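Local coordinates for protein putative N-acetylneuraminate lyase ([Ruminococcus] gnavus ATCC 29149, PDB 6RB7) that is a putative lyase of the dihydrodipicolinate synthetase family, built on a parallel beta/alpha barrel and assembled from four chains, at residues 89-100 with 123-133. Residues are numbered along the deposited sequence; the frame is centred on the assembly and turned at random.
Sequences VEDRKIVLENVM and ELARHAEGLGV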
loop_
_atom_site.group_PDB
_atom_site.type_symbol
_atom_site.label_atom_id
_atom_site.label_comp_id
_atom_site.label_asym_id
_atom_site.label_seq_id
_atom_site.Cartn_x
_atom_site.Cartn_y
_atom_site.Cartn_z
ATOM N N VAL A 89 -20.813 16.975 17.742
ATOM C CA VAL A 89 -20.242 17.478 19.016
ATOM C C VAL A 89 -21.281 17.296 20.115
ATOM O O VAL A 89 -20.942 16.809 21.197
ATOM C CB VAL A 89 -19.772 18.925 18.845
ATOM C CG1 VAL A 89 -19.497 19.567 20.168
ATOM C CG2 VAL A 89 -18.540 18.982 17.922
ATOM N N GLU A 90 -22.525 17.691 19.869
ATOM C CA GLU A 90 -23.589 17.580 20.914
ATOM C C GLU A 90 -23.784 16.117 21.322
ATOM O O GLU A 90 -23.848 15.858 22.520
ATOM C CB GLU A 90 -24.867 18.229 20.393
ATOM C CG GLU A 90 -26.015 18.107 21.365
ATOM C CD GLU A 90 -25.995 19.095 22.525
ATOM O OE1 GLU A 90 -24.970 19.845 22.712
ATOM O OE2 GLU A 90 -27.036 19.154 23.231
ATOM N N ASP A 91 -23.821 15.180 20.366
ATOM C CA ASP A 91 -23.945 13.736 20.672
ATOM C C ASP A 91 -22.832 13.330 21.641
ATOM O O ASP A 91 -23.073 12.629 22.637
ATOM C CB ASP A 91 -23.817 12.908 19.393
ATOM C CG ASP A 91 -24.968 12.947 18.401
ATOM O OD1 ASP A 91 -26.112 13.297 18.838
ATOM O OD2 ASP A 91 -24.711 12.637 17.189
ATOM N N ARG A 92 -21.594 13.724 21.310
ATOM C CA ARG A 92 -20.416 13.283 22.081
ATOM C C ARG A 92 -20.427 13.913 23.478
ATOM O O ARG A 92 -19.967 13.254 24.450
ATOM C CB ARG A 92 -19.149 13.572 21.288
ATOM C CG ARG A 92 -19.071 12.644 20.081
ATOM C CD ARG A 92 -17.992 13.034 19.089
ATOM N NE ARG A 92 -16.648 12.803 19.559
ATOM C CZ ARG A 92 -15.567 12.879 18.777
ATOM N NH1 ARG A 92 -15.712 13.210 17.503
ATOM N NH2 ARG A 92 -14.375 12.603 19.295
ATOM N N LYS A 93 -20.901 15.138 23.610
ATOM C CA LYS A 93 -21.055 15.758 24.937
ATOM C C LYS A 93 -22.075 14.981 25.765
ATOM O O LYS A 93 -21.787 14.690 26.938
ATOM C CB LYS A 93 -21.513 17.204 24.796
ATOM C CG LYS A 93 -20.436 18.146 24.319
ATOM C CD LYS A 93 -20.951 19.571 24.254
ATOM C CE LYS A 93 -19.908 20.565 23.814
ATOM N NZ LYS A 93 -20.500 21.931 23.694
ATOM N N ILE A 94 -23.208 14.622 25.171
ATOM C CA ILE A 94 -24.261 13.863 25.887
ATOM C C ILE A 94 -23.691 12.515 26.355
ATOM O O ILE A 94 -23.889 12.132 27.516
ATOM C CB ILE A 94 -25.518 13.736 25.036
ATOM C CG1 ILE A 94 -26.138 15.141 24.858
ATOM C CG2 ILE A 94 -26.486 12.745 25.680
ATOM C CD1 ILE A 94 -27.196 15.195 23.823
ATOM N N VAL A 95 -22.935 11.825 25.499
ATOM C CA VAL A 95 -22.359 10.541 25.931
ATOM C C VAL A 95 -21.480 10.765 27.163
ATOM O O VAL A 95 -21.623 10.049 28.171
ATOM C CB VAL A 95 -21.566 9.867 24.787
ATOM C CG1 VAL A 95 -20.772 8.702 25.299
ATOM C CG2 VAL A 95 -22.493 9.468 23.644
ATOM N N LEU A 96 -20.535 11.700 27.086
ATOM C CA LEU A 96 -19.537 11.833 28.162
ATOM C C LEU A 96 -20.230 12.314 29.463
ATOM O O LEU A 96 -19.876 11.814 30.522
ATOM C CB LEU A 96 -18.406 12.755 27.745
ATOM C CG LEU A 96 -17.293 12.884 28.768
ATOM C CD1 LEU A 96 -16.578 11.528 28.984
ATOM C CD2 LEU A 96 -16.299 13.931 28.306
ATOM N N GLU A 97 -21.186 13.216 29.345
ATOM C CA GLU A 97 -21.936 13.678 30.541
ATOM C C GLU A 97 -22.581 12.490 31.242
ATOM O O GLU A 97 -22.524 12.436 32.471
ATOM C CB GLU A 97 -22.970 14.717 30.119
ATOM C CG GLU A 97 -22.333 16.024 29.773
ATOM C CD GLU A 97 -23.240 17.027 29.069
ATOM O OE1 GLU A 97 -24.426 16.724 28.868
ATOM O OE2 GLU A 97 -22.739 18.096 28.665
ATOM N N ASN A 98 -23.194 11.578 30.497
ATOM C CA ASN A 98 -23.907 10.421 31.078
ATOM C C ASN A 98 -22.933 9.379 31.611
ATOM O O ASN A 98 -23.238 8.756 32.618
ATOM C CB ASN A 98 -24.953 9.918 30.114
ATOM C CG ASN A 98 -26.155 10.856 30.114
ATOM O OD1 ASN A 98 -26.938 10.829 31.076
ATOM N ND2 ASN A 98 -26.268 11.710 29.095
ATOM N N VAL A 99 -21.757 9.217 31.019
ATOM C CA VAL A 99 -20.714 8.366 31.643
ATOM C C VAL A 99 -20.332 8.937 33.002
ATOM O O VAL A 99 -20.284 8.212 34.014
ATOM C CB VAL A 99 -19.485 8.235 30.712
ATOM C CG1 VAL A 99 -18.336 7.561 31.468
ATOM C CG2 VAL A 99 -19.882 7.480 29.449
ATOM N N MET A 100 -20.027 10.216 33.025
ATOM C CA MET A 100 -19.439 10.835 34.247
ATOM C C MET A 100 -20.516 10.891 35.334
ATOM O O MET A 100 -20.138 10.803 36.500
ATOM C CB MET A 100 -18.886 12.220 33.927
ATOM C CG MET A 100 -17.706 12.215 32.949
ATOM S SD MET A 100 -16.357 11.102 33.399
ATOM C CE MET A 100 -15.575 12.033 34.722
ATOM N N GLU A 123 -13.465 22.205 21.265
ATOM C CA GLU A 123 -14.742 22.330 22.028
ATOM C C GLU A 123 -14.925 21.081 22.879
ATOM O O GLU A 123 -15.245 21.186 24.101
ATOM C CB GLU A 123 -15.900 22.599 21.077
ATOM C CG GLU A 123 -17.226 22.665 21.739
ATOM C CD GLU A 123 -18.394 23.120 20.847
ATOM O OE1 GLU A 123 -18.226 23.203 19.585
ATOM O OE2 GLU A 123 -19.513 23.344 21.411
ATOM N N LEU A 124 -14.698 19.884 22.306
ATOM C CA LEU A 124 -14.859 18.664 23.092
ATOM C C LEU A 124 -13.770 18.548 24.146
ATOM O O LEU A 124 -14.070 18.018 25.212
ATOM C CB LEU A 124 -14.884 17.456 22.144
ATOM C CG LEU A 124 -16.161 17.316 21.332
ATOM C CD1 LEU A 124 -16.048 16.164 20.368
ATOM C CD2 LEU A 124 -17.409 17.152 22.219
ATOM N N ALA A 125 -12.547 18.976 23.867
ATOM C CA ALA A 125 -11.450 18.947 24.857
ATOM C C ALA A 125 -11.848 19.788 26.080
ATOM O O ALA A 125 -11.672 19.331 27.214
ATOM C CB ALA A 125 -10.157 19.406 24.240
ATOM N N ARG A 126 -12.297 21.008 25.844
ATOM C CA ARG A 126 -12.659 21.940 26.941
ATOM C C ARG A 126 -13.800 21.324 27.737
ATOM O O ARG A 126 -13.748 21.366 28.988
ATOM C CB ARG A 126 -13.056 23.289 26.341
ATOM C CG ARG A 126 -13.401 24.366 27.354
ATOM C CD ARG A 126 -13.722 25.636 26.542
ATOM N NE ARG A 126 -12.508 26.107 25.835
ATOM C CZ ARG A 126 -12.235 26.031 24.512
ATOM N NH1 ARG A 126 -13.104 25.531 23.646
ATOM N NH2 ARG A 126 -11.065 26.456 24.058
ATOM N N HIS A 127 -14.798 20.759 27.053
ATOM C CA HIS A 127 -15.955 20.128 27.716
ATOM C C HIS A 127 -15.476 18.969 28.595
ATOM O O HIS A 127 -15.949 18.829 29.751
ATOM C CB HIS A 127 -16.993 19.744 26.677
ATOM C CG HIS A 127 -18.125 18.959 27.218
ATOM N ND1 HIS A 127 -18.110 17.572 27.231
ATOM C CD2 HIS A 127 -19.315 19.354 27.718
ATOM C CE1 HIS A 127 -19.269 17.164 27.712
ATOM N NE2 HIS A 127 -20.033 18.231 28.019
ATOM N N ALA A 128 -14.567 18.136 28.072
ATOM C CA ALA A 128 -14.056 16.969 28.806
ATOM C C ALA A 128 -13.284 17.405 30.052
ATOM O O ALA A 128 -13.464 16.799 31.129
ATOM C CB ALA A 128 -13.233 16.080 27.873
ATOM N N GLU A 129 -12.436 18.418 29.940
ATOM C CA GLU A 129 -11.682 18.917 31.103
ATOM C C GLU A 129 -12.695 19.472 32.126
ATOM O O GLU A 129 -12.519 19.260 33.348
ATOM C CB GLU A 129 -10.647 19.938 30.701
ATOM C CG GLU A 129 -9.922 20.464 31.916
ATOM C CD GLU A 129 -8.637 21.213 31.629
ATOM O OE1 GLU A 129 -7.649 20.594 31.241
ATOM O OE2 GLU A 129 -8.639 22.419 31.829
ATOM N N GLY A 130 -13.744 20.098 31.667
ATOM C CA GLY A 130 -14.796 20.629 32.561
ATOM C C GLY A 130 -15.454 19.535 33.380
ATOM O O GLY A 130 -15.925 19.817 34.511
ATOM N N LEU A 131 -15.517 18.307 32.866
ATOM C CA LEU A 131 -16.115 17.159 33.585
ATOM C C LEU A 131 -15.077 16.384 34.394
ATOM O O LEU A 131 -15.472 15.391 35.017
ATOM C CB LEU A 131 -16.786 16.236 32.556
ATOM C CG LEU A 131 -18.046 16.815 31.917
ATOM C CD1 LEU A 131 -18.594 15.818 30.917
ATOM C CD2 LEU A 131 -19.114 17.099 32.973
ATOM N N GLY A 132 -13.792 16.724 34.307
ATOM C CA GLY A 132 -12.749 16.088 35.128
ATOM C C GLY A 132 -12.398 14.691 34.636
ATOM O O GLY A 132 -12.075 13.798 35.454
ATOM N N VAL A 133 -12.344 14.510 33.319
ATOM C CA VAL A 133 -11.851 13.217 32.785
ATOM C C VAL A 133 -10.376 13.062 33.185
ATOM O O VAL A 133 -9.666 14.062 33.434
ATOM C CB VAL A 133 -12.023 13.124 31.260
ATOM C CG1 VAL A 133 -13.470 13.240 30.859
ATOM C CG2 VAL A 133 -11.150 14.126 30.537
#
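Lys93, Glu97 and Leu96 meet His127 and Leu131 where two successive outer helices of the beta/alpha barrel, 89-103 and 118-130, lie side by side and nearly parallel, a worked example of how such neighbours are joined. The segment axes approach to 10.6 Å and cross at -16°, a spacing bridged by side chains. On the polar side, His127 is gripped twice. Lys93 lays its methylene chain over one ring face, a CH-pi contact with Lys93 CG 3.6 Å from the centroid of the His127 ring and almost exactly on the normal. Glu97 takes the ring edge: His127 NE2 donates to Glu97 OE2 at 2.8 Å, nearly straight at 166°, with the acceptor close to the ring plane and met on its anti side. Face and edge together should restrain rotation of the imidazole. Beyond the histidine, the chain of Lys93, extended beyond CG, carries Lys93 NZ to 2.9 Å from Glu123 OE2, a salt bridge. Glu123, with CG anti to its backbone N (chi1 177°), stretches across to meet it.

Beneath this polar layer the contact turns apolar. Leu124 CD2 packs on Val89 CG1 at 3.8 Å, while its CD1 sits over one face of the Arg92 guanidinium, 3.5 Å from NE; that group's NH2 is hydrogen-bonded to the carbonyls of His112 and Ala114. Further along, Leu96 CD2 meets Ala128 CB at 3.8 Å, and its CG meets Leu131 CD1. Met100, bent at chi2 and chi3, brings CE to 3.4 Å from Leu131 O, beside the Schellman motif at Gly132. Inward lie the barrel strands: Leu96, Met100 and Val133 rest on Val109 of strand 108-112, and Ala128 touches Ile136 of strand 135-138. Val99 packs against helix 57-70.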